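Local coordinates for protein CTP:phosphocholine Cytidylyltransferase (Streptococcus pneumoniae, PDB 1JYK) that transfers the cytidylyl group of CTP to phosphocholine, giving CDP-choline, as a bacterial cytidylyltransferase of the nucleotidyl transferase family, at residues Ala28-Ala33 against Asn72-Ile77; Asn106-Leu111 against Gly204-Leu209; Asn120-Asp125 against Ser180-Trp185. All coordinates share one frame; numbering follows the deposited sequence.

Interaction 1 (Ala28-Ala33 against Asn72-Ile77)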
ATOM      1  N   ALA A  28      -1.950   8.294  -6.942  1.00 15.96           N
ATOM      2  CA  ALA A  28      -1.384   7.242  -6.115  1.00 14.84           C
ATOM      3  C   ALA A  28      -0.998   7.758  -4.737  1.00 15.18           C
ATOM      4  O   ALA A  28      -0.493   8.872  -4.594  1.00 16.19           O
ATOM      5  CB  ALA A  28      -0.167   6.634  -6.800  1.00 14.29           C
ATOM      6  N   ILE A  29      -1.252   6.933  -3.731  1.00 14.51           N
ATOM      7  CA  ILE A  29      -0.923   7.243  -2.348  1.00 14.49           C
ATOM      8  C   ILE A  29       0.070   6.167  -1.921  1.00 14.01           C
ATOM      9  O   ILE A  29      -0.217   4.975  -2.038  1.00 14.31           O
ATOM     10  CB  ILE A  29      -2.179   7.169  -1.435  1.00 14.02           C
ATOM     11  CG1 ILE A  29      -3.146   8.301  -1.780  1.00 14.68           C
ATOM     12  CG2 ILE A  29      -1.769   7.232   0.025  1.00 13.76           C
ATOM     13  CD1 ILE A  29      -4.598   7.990  -1.430  1.00 14.04           C
ATOM     14  N   ILE A  30       1.240   6.581  -1.451  1.00 13.44           N
ATOM     15  CA  ILE A  30       2.254   5.635  -1.007  1.00 13.09           C
ATOM     16  C   ILE A  30       2.407   5.751   0.506  1.00 14.18           C
ATOM     17  O   ILE A  30       2.674   6.836   1.041  1.00 13.55           O
ATOM     18  CB  ILE A  30       3.622   5.897  -1.699  1.00 12.03           C
ATOM     19  CG1 ILE A  30       3.439   5.883  -3.221  1.00 12.82           C
ATOM     20  CG2 ILE A  30       4.640   4.841  -1.273  1.00 11.59           C
ATOM     21  CD1 ILE A  30       4.724   6.112  -4.007  1.00 13.01           C
ATOM     22  N   LEU A  31       2.217   4.631   1.196  1.00 13.57           N
ATOM     23  CA  LEU A  31       2.316   4.600   2.648  1.00 14.52           C
ATOM     24  C   LEU A  31       3.762   4.355   3.069  1.00 14.73           C
ATOM     25  O   LEU A  31       4.260   3.233   2.985  1.00 16.73           O
ATOM     26  CB  LEU A  31       1.401   3.504   3.206  1.00 14.54           C
ATOM     27  CG  LEU A  31      -0.063   3.561   2.753  1.00 14.83           C
ATOM     28  CD1 LEU A  31      -0.817   2.351   3.297  1.00 15.74           C
ATOM     29  CD2 LEU A  31      -0.705   4.849   3.229  1.00 16.42           C
ATOM     30  N   ALA A  32       4.429   5.414   3.527  1.00 13.99           N
ATOM     31  CA  ALA A  32       5.826   5.319   3.930  1.00 14.04           C
ATOM     32  C   ALA A  32       6.142   6.014   5.267  1.00 15.10           C
ATOM     33  O   ALA A  32       7.264   6.477   5.469  1.00 15.55           O
ATOM     34  CB  ALA A  32       6.708   5.909   2.818  1.00 13.97           C
ATOM     35  N   ALA A  33       5.177   6.067   6.183  1.00 15.26           N
ATOM     36  CA  ALA A  33       5.398   6.741   7.464  1.00 16.23           C
ATOM     37  C   ALA A  33       5.884   5.875   8.629  1.00 16.55           C
ATOM     38  O   ALA A  33       6.516   6.383   9.557  1.00 16.82           O
ATOM     39  CB  ALA A  33       4.126   7.475   7.874  1.00 15.57           C
ATOM     40  N   ASN A  72       0.973  10.856 -12.447  1.00 17.35           N
ATOM     41  CA  ASN A  72       1.884  11.846 -11.899  1.00 18.65           C
ATOM     42  C   ASN A  72       1.436  12.584 -10.651  1.00 19.19           C
ATOM     43  O   ASN A  72       2.181  13.404 -10.118  1.00 20.15           O
ATOM     44  CB  ASN A  72       2.234  12.837 -12.998  1.00 19.64           C
ATOM     45  CG  ASN A  72       2.732  12.141 -14.236  1.00 20.84           C
ATOM     46  OD1 ASN A  72       3.396  11.107 -14.144  1.00 22.73           O
ATOM     47  ND2 ASN A  72       2.410  12.689 -15.406  1.00 22.28           N
ATOM     48  N   ASP A  73       0.218  12.308 -10.193  1.00 19.11           N
ATOM     49  CA  ASP A  73      -0.281  12.924  -8.974  1.00 19.05           C
ATOM     50  C   ASP A  73       0.006  11.890  -7.899  1.00 18.25           C
ATOM     51  O   ASP A  73      -0.799  10.986  -7.654  1.00 18.66           O
ATOM     52  CB  ASP A  73      -1.779  13.193  -9.067  1.00 20.54           C
ATOM     53  CG  ASP A  73      -2.329  13.844  -7.817  1.00 24.60           C
ATOM     54  OD1 ASP A  73      -1.554  14.076  -6.864  1.00 26.54           O
ATOM     55  OD2 ASP A  73      -3.544  14.125  -7.780  1.00 27.76           O
ATOM     56  N   ILE A  74       1.169  12.034  -7.271  1.00 16.52           N
ATOM     57  CA  ILE A  74       1.623  11.107  -6.247  1.00 15.29           C
ATOM     58  C   ILE A  74       1.772  11.761  -4.875  1.00 15.87           C
ATOM     59  O   ILE A  74       2.454  12.779  -4.719  1.00 15.78           O
ATOM     60  CB  ILE A  74       2.968  10.471  -6.681  1.00 13.91           C
ATOM     61  CG1 ILE A  74       2.772   9.743  -8.016  1.00 13.52           C
ATOM     62  CG2 ILE A  74       3.494   9.524  -5.601  1.00 14.29           C
ATOM     63  CD1 ILE A  74       4.054   9.464  -8.745  1.00 12.45           C
ATOM     64  N   ILE A  75       1.116  11.161  -3.887  1.00 15.18           N
ATOM     65  CA  ILE A  75       1.143  11.641  -2.513  1.00 15.67           C
ATOM     66  C   ILE A  75       1.827  10.591  -1.645  1.00 16.38           C
ATOM     67  O   ILE A  75       1.463   9.412  -1.674  1.00 16.86           O
ATOM     68  CB  ILE A  75      -0.292  11.883  -1.969  1.00 16.78           C
ATOM     69  CG1 ILE A  75      -1.050  12.840  -2.900  1.00 19.48           C
ATOM     70  CG2 ILE A  75      -0.233  12.452  -0.559  1.00 17.16           C
ATOM     71  CD1 ILE A  75      -2.542  12.952  -2.604  1.00 20.98           C
ATOM     72  N   ILE A  76       2.831  11.010  -0.884  1.00 14.90           N
ATOM     73  CA  ILE A  76       3.544  10.087  -0.022  1.00 14.17           C
ATOM     74  C   ILE A  76       3.320  10.443   1.441  1.00 15.06           C
ATOM     75  O   ILE A  76       3.558  11.582   1.851  1.00 14.51           O
ATOM     76  CB  ILE A  76       5.059  10.101  -0.316  1.00 13.56           C
ATOM     77  CG1 ILE A  76       5.297   9.884  -1.810  1.00 13.59           C
ATOM     78  CG2 ILE A  76       5.762   9.032   0.508  1.00 12.46           C
ATOM     79  CD1 ILE A  76       6.754   9.888  -2.200  1.00 14.29           C
ATOM     80  N   ILE A  77       2.837   9.478   2.217  1.00 14.76           N
ATOM     81  CA  ILE A  77       2.620   9.689   3.636  1.00 14.68           C
ATOM     82  C   ILE A  77       3.952   9.409   4.336  1.00 14.66           C
ATOM     83  O   ILE A  77       4.460   8.288   4.294  1.00 14.61           O
ATOM     84  CB  ILE A  77       1.544   8.733   4.205  1.00 15.23           C
ATOM     85  CG1 ILE A  77       0.284   8.767   3.333  1.00 15.22           C
ATOM     86  CG2 ILE A  77       1.223   9.131   5.640  1.00 15.99           C
ATOM     87  CD1 ILE A  77      -0.228  10.166   3.031  1.00 15.65           C
TER

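Interaction 2 (Asn106-Leu111 against Gly204-Leu209)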
ATOM      1  N   ASN A 106      -2.038   3.090  14.171  1.00 22.96           N
ATOM      2  CA  ASN A 106      -1.784   2.143  13.098  1.00 23.61           C
ATOM      3  C   ASN A 106      -1.996   2.933  11.802  1.00 21.93           C
ATOM      4  O   ASN A 106      -2.442   4.082  11.853  1.00 20.00           O
ATOM      5  CB  ASN A 106      -2.756   0.972  13.193  1.00 28.00           C
ATOM      6  CG  ASN A 106      -2.153  -0.328  12.714  1.00 32.07           C
ATOM      7  OD1 ASN A 106      -1.269  -0.338  11.859  1.00 34.29           O
ATOM      8  ND2 ASN A 106      -2.630  -1.440  13.262  1.00 34.01           N
ATOM      9  N   ASN A 107      -1.705   2.329  10.649  1.00 19.50           N
ATOM     10  CA  ASN A 107      -1.819   3.062   9.393  1.00 17.66           C
ATOM     11  C   ASN A 107      -3.195   3.502   8.901  1.00 16.95           C
ATOM     12  O   ASN A 107      -3.309   4.068   7.811  1.00 17.49           O
ATOM     13  CB  ASN A 107      -1.036   2.338   8.278  1.00 17.51           C
ATOM     14  CG  ASN A 107      -1.734   1.097   7.751  1.00 17.52           C
ATOM     15  OD1 ASN A 107      -2.873   0.793   8.095  1.00 17.88           O
ATOM     16  ND2 ASN A 107      -1.032   0.369   6.894  1.00 18.29           N
ATOM     17  N   PHE A 108      -4.236   3.262   9.695  1.00 16.86           N
ATOM     18  CA  PHE A 108      -5.582   3.719   9.336  1.00 14.88           C
ATOM     19  C   PHE A 108      -5.477   5.247   9.259  1.00 13.82           C
ATOM     20  O   PHE A 108      -6.048   5.899   8.382  1.00 13.40           O
ATOM     21  CB  PHE A 108      -6.586   3.346  10.445  1.00 16.04           C
ATOM     22  CG  PHE A 108      -7.793   4.271  10.534  1.00 15.48           C
ATOM     23  CD1 PHE A 108      -7.736   5.466  11.247  1.00 15.72           C
ATOM     24  CD2 PHE A 108      -8.989   3.934   9.914  1.00 15.27           C
ATOM     25  CE1 PHE A 108      -8.858   6.311  11.334  1.00 16.94           C
ATOM     26  CE2 PHE A 108     -10.116   4.773   9.995  1.00 17.31           C
ATOM     27  CZ  PHE A 108     -10.048   5.960  10.706  1.00 15.96           C
ATOM     28  N   TYR A 109      -4.722   5.804  10.201  1.00 14.86           N
ATOM     29  CA  TYR A 109      -4.547   7.244  10.292  1.00 15.98           C
ATOM     30  C   TYR A 109      -3.757   7.831   9.119  1.00 16.95           C
ATOM     31  O   TYR A 109      -3.969   8.981   8.733  1.00 17.55           O
ATOM     32  CB  TYR A 109      -3.881   7.596  11.625  1.00 16.61           C
ATOM     33  CG  TYR A 109      -3.917   9.068  11.931  1.00 17.06           C
ATOM     34  CD1 TYR A 109      -5.129   9.739  12.112  1.00 18.48           C
ATOM     35  CD2 TYR A 109      -2.739   9.807  11.983  1.00 19.23           C
ATOM     36  CE1 TYR A 109      -5.161  11.120  12.334  1.00 20.29           C
ATOM     37  CE2 TYR A 109      -2.756  11.181  12.202  1.00 20.60           C
ATOM     38  CZ  TYR A 109      -3.966  11.832  12.376  1.00 21.41           C
ATOM     39  OH  TYR A 109      -3.970  13.194  12.583  1.00 22.40           O
ATOM     40  N   SER A 110      -2.848   7.047   8.554  1.00 16.01           N
ATOM     41  CA  SER A 110      -2.081   7.516   7.412  1.00 15.27           C
ATOM     42  C   SER A 110      -3.055   7.786   6.271  1.00 15.29           C
ATOM     43  O   SER A 110      -2.965   8.801   5.584  1.00 15.27           O
ATOM     44  CB  SER A 110      -1.067   6.461   6.996  1.00 15.12           C
ATOM     45  OG  SER A 110       0.070   6.509   7.839  1.00 18.08           O
ATOM     46  N   LEU A 111      -3.995   6.869   6.068  1.00 15.27           N
ATOM     47  CA  LEU A 111      -4.982   7.049   5.018  1.00 16.81           C
ATOM     48  C   LEU A 111      -5.992   8.128   5.423  1.00 17.84           C
ATOM     49  O   LEU A 111      -6.504   8.850   4.563  1.00 18.51           O
ATOM     50  CB  LEU A 111      -5.711   5.735   4.723  1.00 18.07           C
ATOM     51  CG  LEU A 111      -6.658   5.769   3.514  1.00 20.42           C
ATOM     52  CD1 LEU A 111      -5.907   6.202   2.261  1.00 21.48           C
ATOM     53  CD2 LEU A 111      -7.264   4.395   3.313  1.00 20.89           C
ATOM     54  N   GLY A 204     -14.010   6.376  18.621  1.00 22.93           N
ATOM     55  CA  GLY A 204     -13.028   5.840  19.549  1.00 24.77           C
ATOM     56  C   GLY A 204     -12.643   4.400  19.261  1.00 27.18           C
ATOM     57  O   GLY A 204     -12.297   3.656  20.174  1.00 28.18           O
ATOM     58  N   GLU A 205     -12.697   4.011  17.990  1.00 28.91           N
ATOM     59  CA  GLU A 205     -12.358   2.649  17.575  1.00 30.50           C
ATOM     60  C   GLU A 205     -11.505   2.703  16.312  1.00 29.11           C
ATOM     61  O   GLU A 205     -11.913   2.188  15.269  1.00 31.19           O
ATOM     62  CB  GLU A 205     -13.644   1.853  17.295  1.00 34.03           C
ATOM     63  CG  GLU A 205     -14.898   2.724  17.105  1.00 37.45           C
ATOM     64  CD  GLU A 205     -16.175   1.929  16.804  1.00 38.48           C
ATOM     65  OE1 GLU A 205     -16.913   2.316  15.869  1.00 37.69           O
ATOM     66  OE2 GLU A 205     -16.448   0.928  17.502  1.00 39.32           O
ATOM     67  N   PHE A 206     -10.323   3.313  16.401  1.00 24.92           N
ATOM     68  CA  PHE A 206      -9.467   3.438  15.221  1.00 22.11           C
ATOM     69  C   PHE A 206      -7.953   3.363  15.443  1.00 20.45           C
ATOM     70  O   PHE A 206      -7.223   2.947  14.552  1.00 19.39           O
ATOM     71  CB  PHE A 206      -9.779   4.760  14.503  1.00 19.61           C
ATOM     72  CG  PHE A 206      -9.215   5.973  15.205  1.00 20.00           C
ATOM     73  CD1 PHE A 206      -9.948   6.622  16.196  1.00 18.32           C
ATOM     74  CD2 PHE A 206      -7.922   6.422  14.926  1.00 19.06           C
ATOM     75  CE1 PHE A 206      -9.404   7.689  16.900  1.00 18.25           C
ATOM     76  CE2 PHE A 206      -7.367   7.492  15.626  1.00 18.45           C
ATOM     77  CZ  PHE A 206      -8.113   8.126  16.617  1.00 18.07           C
ATOM     78  N   VAL A 207      -7.481   3.770  16.616  1.00 20.95           N
ATOM     79  CA  VAL A 207      -6.043   3.803  16.887  1.00 20.68           C
ATOM     80  C   VAL A 207      -5.227   2.576  16.502  1.00 20.92           C
ATOM     81  O   VAL A 207      -4.090   2.711  16.062  1.00 20.85           O
ATOM     82  CB  VAL A 207      -5.742   4.147  18.377  1.00 21.54           C
ATOM     83  CG1 VAL A 207      -6.308   5.519  18.709  1.00 22.61           C
ATOM     84  CG2 VAL A 207      -6.324   3.089  19.307  1.00 23.00           C
ATOM     85  N   ASP A 208      -5.793   1.383  16.650  1.00 21.70           N
ATOM     86  CA  ASP A 208      -5.053   0.167  16.323  1.00 23.53           C
ATOM     87  C   ASP A 208      -5.394  -0.419  14.957  1.00 21.53           C
ATOM     88  O   ASP A 208      -4.816  -1.424  14.551  1.00 22.65           O
ATOM     89  CB  ASP A 208      -5.292  -0.896  17.404  1.00 29.27           C
ATOM     90  CG  ASP A 208      -4.843  -0.440  18.780  1.00 34.78           C
ATOM     91  OD1 ASP A 208      -5.694  -0.375  19.694  1.00 39.39           O
ATOM     92  OD2 ASP A 208      -3.640  -0.148  18.947  1.00 38.26           O
ATOM     93  N   LEU A 209      -6.310   0.221  14.241  1.00 19.19           N
ATOM     94  CA  LEU A 209      -6.740  -0.267  12.937  1.00 18.61           C
ATOM     95  C   LEU A 209      -5.791  -0.009  11.781  1.00 18.26           C
ATOM     96  O   LEU A 209      -5.031   0.966  11.767  1.00 17.08           O
ATOM     97  CB  LEU A 209      -8.098   0.339  12.560  1.00 18.26           C
ATOM     98  CG  LEU A 209      -9.358   0.058  13.387  1.00 18.31           C
ATOM     99  CD1 LEU A 209     -10.539   0.737  12.720  1.00 18.72           C
ATOM    100  CD2 LEU A 209      -9.604  -1.427  13.502  1.00 17.75           C
TER
HETATM  101  O   HOH W   1      -5.323   4.407  13.283  1.00 25.96           O

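Interaction 3 (Asn120-Asp125 against Ser180-Trp185)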
ATOM      1  N   ASN A 120     -10.366   7.147  -7.022  1.00 19.24           N
ATOM      2  CA  ASN A 120      -9.566   6.892  -8.213  1.00 19.93           C
ATOM      3  C   ASN A 120      -8.080   6.922  -7.919  1.00 19.80           C
ATOM      4  O   ASN A 120      -7.278   7.415  -8.716  1.00 20.25           O
ATOM      5  CB  ASN A 120      -9.908   7.912  -9.289  1.00 21.74           C
ATOM      6  CG  ASN A 120     -11.310   7.730  -9.818  1.00 24.06           C
ATOM      7  OD1 ASN A 120     -11.727   6.610 -10.116  1.00 25.06           O
ATOM      8  ND2 ASN A 120     -12.052   8.825  -9.925  1.00 25.96           N
ATOM      9  N   SER A 121      -7.714   6.370  -6.770  1.00 19.06           N
ATOM     10  CA  SER A 121      -6.326   6.347  -6.357  1.00 18.44           C
ATOM     11  C   SER A 121      -5.795   4.957  -6.030  1.00 16.93           C
ATOM     12  O   SER A 121      -6.534   4.073  -5.582  1.00 16.65           O
ATOM     13  CB  SER A 121      -6.154   7.254  -5.139  1.00 19.80           C
ATOM     14  OG  SER A 121      -4.867   7.107  -4.566  1.00 23.68           O
ATOM     15  N   TYR A 122      -4.505   4.766  -6.286  1.00 16.25           N
ATOM     16  CA  TYR A 122      -3.831   3.519  -5.957  1.00 14.97           C
ATOM     17  C   TYR A 122      -3.330   3.752  -4.538  1.00 15.46           C
ATOM     18  O   TYR A 122      -3.030   4.889  -4.168  1.00 16.04           O
ATOM     19  CB  TYR A 122      -2.599   3.294  -6.846  1.00 14.93           C
ATOM     20  CG  TYR A 122      -2.894   2.691  -8.192  1.00 13.35           C
ATOM     21  CD1 TYR A 122      -2.932   1.306  -8.368  1.00 13.00           C
ATOM     22  CD2 TYR A 122      -3.166   3.506  -9.290  1.00 13.15           C
ATOM     23  CE1 TYR A 122      -3.239   0.752  -9.613  1.00 13.70           C
ATOM     24  CE2 TYR A 122      -3.473   2.961 -10.534  1.00 13.13           C
ATOM     25  CZ  TYR A 122      -3.510   1.588 -10.688  1.00 13.63           C
ATOM     26  OH  TYR A 122      -3.837   1.066 -11.913  1.00 15.59           O
ATOM     27  N   VAL A 123      -3.260   2.693  -3.743  1.00 14.04           N
ATOM     28  CA  VAL A 123      -2.722   2.783  -2.393  1.00 13.53           C
ATOM     29  C   VAL A 123      -1.591   1.772  -2.474  1.00 13.84           C
ATOM     30  O   VAL A 123      -1.822   0.607  -2.798  1.00 13.71           O
ATOM     31  CB  VAL A 123      -3.750   2.367  -1.308  1.00 14.06           C
ATOM     32  CG1 VAL A 123      -3.072   2.324   0.064  1.00 11.41           C
ATOM     33  CG2 VAL A 123      -4.908   3.363  -1.292  1.00 12.66           C
ATOM     34  N   ILE A 124      -0.377   2.213  -2.177  1.00 13.42           N
ATOM     35  CA  ILE A 124       0.792   1.358  -2.287  1.00 12.76           C
ATOM     36  C   ILE A 124       1.644   1.297  -1.031  1.00 13.98           C
ATOM     37  O   ILE A 124       1.942   2.326  -0.428  1.00 13.64           O
ATOM     38  CB  ILE A 124       1.674   1.859  -3.449  1.00 13.51           C
ATOM     39  CG1 ILE A 124       0.852   1.853  -4.737  1.00 14.19           C
ATOM     40  CG2 ILE A 124       2.939   1.015  -3.574  1.00 13.69           C
ATOM     41  CD1 ILE A 124       1.147   3.018  -5.653  1.00 16.48           C
ATOM     42  N   ASP A 125       2.033   0.087  -0.640  1.00 14.25           N
ATOM     43  CA  ASP A 125       2.894  -0.091   0.524  1.00 17.16           C
ATOM     44  C   ASP A 125       4.300   0.186   0.007  1.00 18.30           C
ATOM     45  O   ASP A 125       4.674  -0.297  -1.059  1.00 17.20           O
ATOM     46  CB  ASP A 125       2.826  -1.526   1.047  1.00 19.75           C
ATOM     47  CG  ASP A 125       1.536  -1.824   1.801  1.00 22.18           C
ATOM     48  OD1 ASP A 125       0.758  -0.890   2.098  1.00 23.05           O
ATOM     49  OD2 ASP A 125       1.307  -3.017   2.098  1.00 25.37           O
ATOM     50  N   SER A 180      -1.659  -7.713  -1.039  1.00 15.42           N
ATOM     51  CA  SER A 180      -0.232  -7.588  -1.312  1.00 15.02           C
ATOM     52  C   SER A 180       0.448  -6.225  -1.276  1.00 15.93           C
ATOM     53  O   SER A 180       1.651  -6.140  -1.519  1.00 15.99           O
ATOM     54  CB  SER A 180       0.060  -8.253  -2.659  1.00 16.24           C
ATOM     55  OG  SER A 180      -0.640  -9.483  -2.764  1.00 16.35           O
ATOM     56  N   GLY A 181      -0.294  -5.165  -0.995  1.00 15.21           N
ATOM     57  CA  GLY A 181       0.346  -3.862  -0.943  1.00 16.04           C
ATOM     58  C   GLY A 181       0.111  -2.965  -2.138  1.00 16.22           C
ATOM     59  O   GLY A 181       0.710  -1.892  -2.235  1.00 16.81           O
ATOM     60  N   VAL A 182      -0.727  -3.408  -3.072  1.00 15.05           N
ATOM     61  CA  VAL A 182      -1.071  -2.601  -4.236  1.00 13.55           C
ATOM     62  C   VAL A 182      -2.562  -2.796  -4.474  1.00 13.78           C
ATOM     63  O   VAL A 182      -3.036  -3.924  -4.635  1.00 13.31           O
ATOM     64  CB  VAL A 182      -0.290  -3.017  -5.523  1.00 14.02           C
ATOM     65  CG1 VAL A 182      -0.686  -2.106  -6.683  1.00 13.58           C
ATOM     66  CG2 VAL A 182       1.215  -2.938  -5.284  1.00 14.27           C
ATOM     67  N   SER A 183      -3.302  -1.694  -4.463  1.00 12.61           N
ATOM     68  CA  SER A 183      -4.741  -1.734  -4.680  1.00 13.44           C
ATOM     69  C   SER A 183      -5.187  -0.419  -5.309  1.00 13.86           C
ATOM     70  O   SER A 183      -4.490   0.590  -5.204  1.00 15.04           O
ATOM     71  CB  SER A 183      -5.478  -1.965  -3.349  1.00 14.19           C
ATOM     72  OG  SER A 183      -5.239  -0.926  -2.407  1.00 13.16           O
ATOM     73  N   PHE A 184      -6.336  -0.437  -5.975  1.00 13.85           N
ATOM     74  CA  PHE A 184      -6.886   0.755  -6.611  1.00 14.24           C
ATOM     75  C   PHE A 184      -8.337   0.908  -6.174  1.00 14.81           C
ATOM     76  O   PHE A 184      -9.049  -0.084  -6.028  1.00 14.50           O
ATOM     77  CB  PHE A 184      -6.819   0.635  -8.134  1.00 15.47           C
ATOM     78  CG  PHE A 184      -7.510   1.756  -8.857  1.00 15.90           C
ATOM     79  CD1 PHE A 184      -6.854   2.971  -9.078  1.00 16.82           C
ATOM     80  CD2 PHE A 184      -8.823   1.613  -9.300  1.00 14.88           C
ATOM     81  CE1 PHE A 184      -7.496   4.026  -9.728  1.00 14.75           C
ATOM     82  CE2 PHE A 184      -9.474   2.659  -9.950  1.00 15.36           C
ATOM     83  CZ  PHE A 184      -8.809   3.869 -10.163  1.00 16.18           C
ATOM     84  N   TRP A 185      -8.773   2.145  -5.976  1.00 14.94           N
ATOM     85  CA  TRP A 185     -10.137   2.395  -5.524  1.00 15.71           C
ATOM     86  C   TRP A 185     -10.872   3.391  -6.396  1.00 16.32           C
ATOM     87  O   TRP A 185     -10.370   4.493  -6.634  1.00 16.19           O
ATOM     88  CB  TRP A 185     -10.095   2.873  -4.072  1.00 13.69           C
ATOM     89  CG  TRP A 185      -9.348   1.894  -3.261  1.00 14.46           C
ATOM     90  CD1 TRP A 185      -8.008   1.902  -2.988  1.00 14.42           C
ATOM     91  CD2 TRP A 185      -9.855   0.645  -2.777  1.00 15.08           C
ATOM     92  NE1 TRP A 185      -7.645   0.721  -2.381  1.00 15.33           N
ATOM     93  CE2 TRP A 185      -8.756  -0.068  -2.237  1.00 14.54           C
ATOM     94  CE3 TRP A 185     -11.125   0.048  -2.758  1.00 14.94           C
ATOM     95  CZ2 TRP A 185      -8.895  -1.347  -1.683  1.00 15.68           C
ATOM     96  CZ3 TRP A 185     -11.263  -1.215  -2.206  1.00 13.86           C
ATOM     97  CH2 TRP A 185     -10.150  -1.901  -1.674  1.00 14.53           C
TER
HETATM   98  O   HOH W   2      -2.715  -1.308  -1.178  1.00 15.02           O
HETATM   99  O   HOH W   3       3.713  -2.442  -2.579  1.00 26.66           O
HETATM  100  O   HOH W   4       2.729  -5.259   1.551  1.00 30.28           O

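Interaction 1 (Ala28-Ala33 against Asn72-Ile77)
Ile-77 folds CG1 back beside its own backbone N (chi1 -50°), which brings this methylene alongside Leu-31, 4.0 Å from Ile-77 CG1 to Leu-31 CD2, the two side chains running the same way. CG2, on the opposite branch, meets the methyl of Ala-33. The pairing belongs to two adjacent parallel strands in the Rossmann-like alpha/beta core expected of a nucleotidyl transferase, joined through helix 58-68 in a beta-alpha-beta crossover. Residues 28 to 31 lie in step with 74 to 77, and the short strand axes make an angle of 19°. Four backbone bonds form the regular ladder: Ala-28 and Ile-30 donate to Asp-73 O and Ile-75 O, while Ile-75 and Ile-77 donate back to the carbonyls of Ala-28 and Ile-30. The Ile-75 N to Ala-28 O bond is 2.9 Å long and almost straight. Ile-75 O also takes a CA-H...O contact from Ile-29.

Side chains alternate between the faces. Ala-28, Ile-30, Ile-74 and Ile-76 share one face, where Ile-30 CD1 reaches Ile-74 CG2 at 4.0 Å; helix 58-68 covers it with Leu-66 and Ile-59. On the other face Ile-29 CG2 lies 4.2 Å from Ile-77 CG1. The carboxylate of Asp-73 makes a salt bridge with Arg-25. The bond after the four is less regular: Ala-32 N donates to Ile-77 O at 3.0 Å, in the carbonyl plane but with a bent N-H...O angle of 136°, and Ala-32 CB packs on Ile-76 CG2 at 4.0 Å.

Interaction 2 (Asn106-Leu111 against Gly204-Leu209)
Asn-106 meets the turn Phe-206 to Leu-209 through both its backbone and its side chain. Its backbone N donates to Val-207 O at 2.8 Å, with the donor tilted 21° from the carbonyl plane. The side-chain amide ND2 bonds to Asp-208 O, but the modelled 2.5 Å is implausibly short and the exact length doubtful; that oxygen lies near the amide plane, although ND2 stands well above the plane of the accepting carbonyl. The other end of the amide, OD1, accepts Asn-107 N. A water between the segments can donate to Asn-106 O or Phe-206 O, though more acceptors surround it than it has protons, and Leu-209 N closes the type I turn on Phe-206 O. The side-chain oxygen of Asn-107 takes the backbone N-H of Trp-211.

Beside this polar network, Phe-108 holds CG anti to its backbone N (chi1 153°), and one face of its ring receives Phe-206 CB, 3.6 Å from Phe-108 CE1, in a CH-pi contact. The two rings are oblique, with planes at 41°. The contact ties the start of helix 108-112 to the surface loop between helices 187-201 and 213-216, with Phe-108 also touching Ile-197 and Ala-200 of the former and Met-214 of the latter.

Interaction 3 (Asn120-Asp125 against Ser180-Trp185)
Tyr-122 and Phe-184 form the aromatic centre of this antiparallel strand pair, part of the mixed sheet at the core of the nucleotidyl transferase fold. The edge of Phe-184 turns toward the face of Tyr-122 in an edge-to-face pair, planes at 58°, with Phe-184 CD1 3.7 Å from Tyr-122 CE2. The strand pairing sets Phe-184 CB over the same tyrosine ring in a CH-pi contact, and a chi1 of 173° swings the phenyl ring away from its backbone N and on toward Asn-120. There Phe-184 CE1 reaches the backbone carbonyl carbon of Asn-120 at 3.5 Å. Val-182 CG1 comes obliquely to the tyrosine ring, whose hydroxyl is bonded to Arg-136 O.

The opposite face carries Val-123, Ser-183 and Trp-185. Val-123 CG2 packs 3.8 Å from Trp-185 CD1 as the two side chains cross. The indole NE1 donates to Ser-183 OG, which is thereby linked to a side chain two residues along its own strand. A water joins this hydroxyl to Val-123 O.

Along the backbone, Val-123 and Ser-183 exchange N-H...O bonds, and Trp-185 N donates to Ser-121 O. Across from Trp-185 the ladder is disturbed by a G1 beta bulge: Asn-120 and Ser-121 both face this residue, and their N-H groups make weak bonds to Trp-185 O.

The polar edge lies around Gly-181, whose positive phi of 104° suits a glycine and whose CA is 3.3 Å from Asp-125 OD2. One water bridges Asp-125 O and Gly-181 O. Gly-181 O also accepts Asp-125 N at 2.9 Å, in the carbonyl plane and on a lone pair.

Interactions 1 and 3 belong to one mixed sheet, their centres about 10 Å apart. Strand 27-32 lies between 74-78 and 121-125, so the order 74-78, 27-32, 121-125, 182-185 runs through both contacts, parallel at first and antiparallel at the last step. Interaction 2 lies nearer the surface, its centre about 17 Å from each of the others. It touches interaction 1 where Ser-110 packs on Ile-77 and Leu-31. Along the chain interaction 1 closes first; interaction 3 is then nested within the loop closed by interaction 2. Chain segments before and after the antiparallel pair are thus brought together beside the sheet, joining helix 108-112 to the loop between helices 187-201 and 213-216.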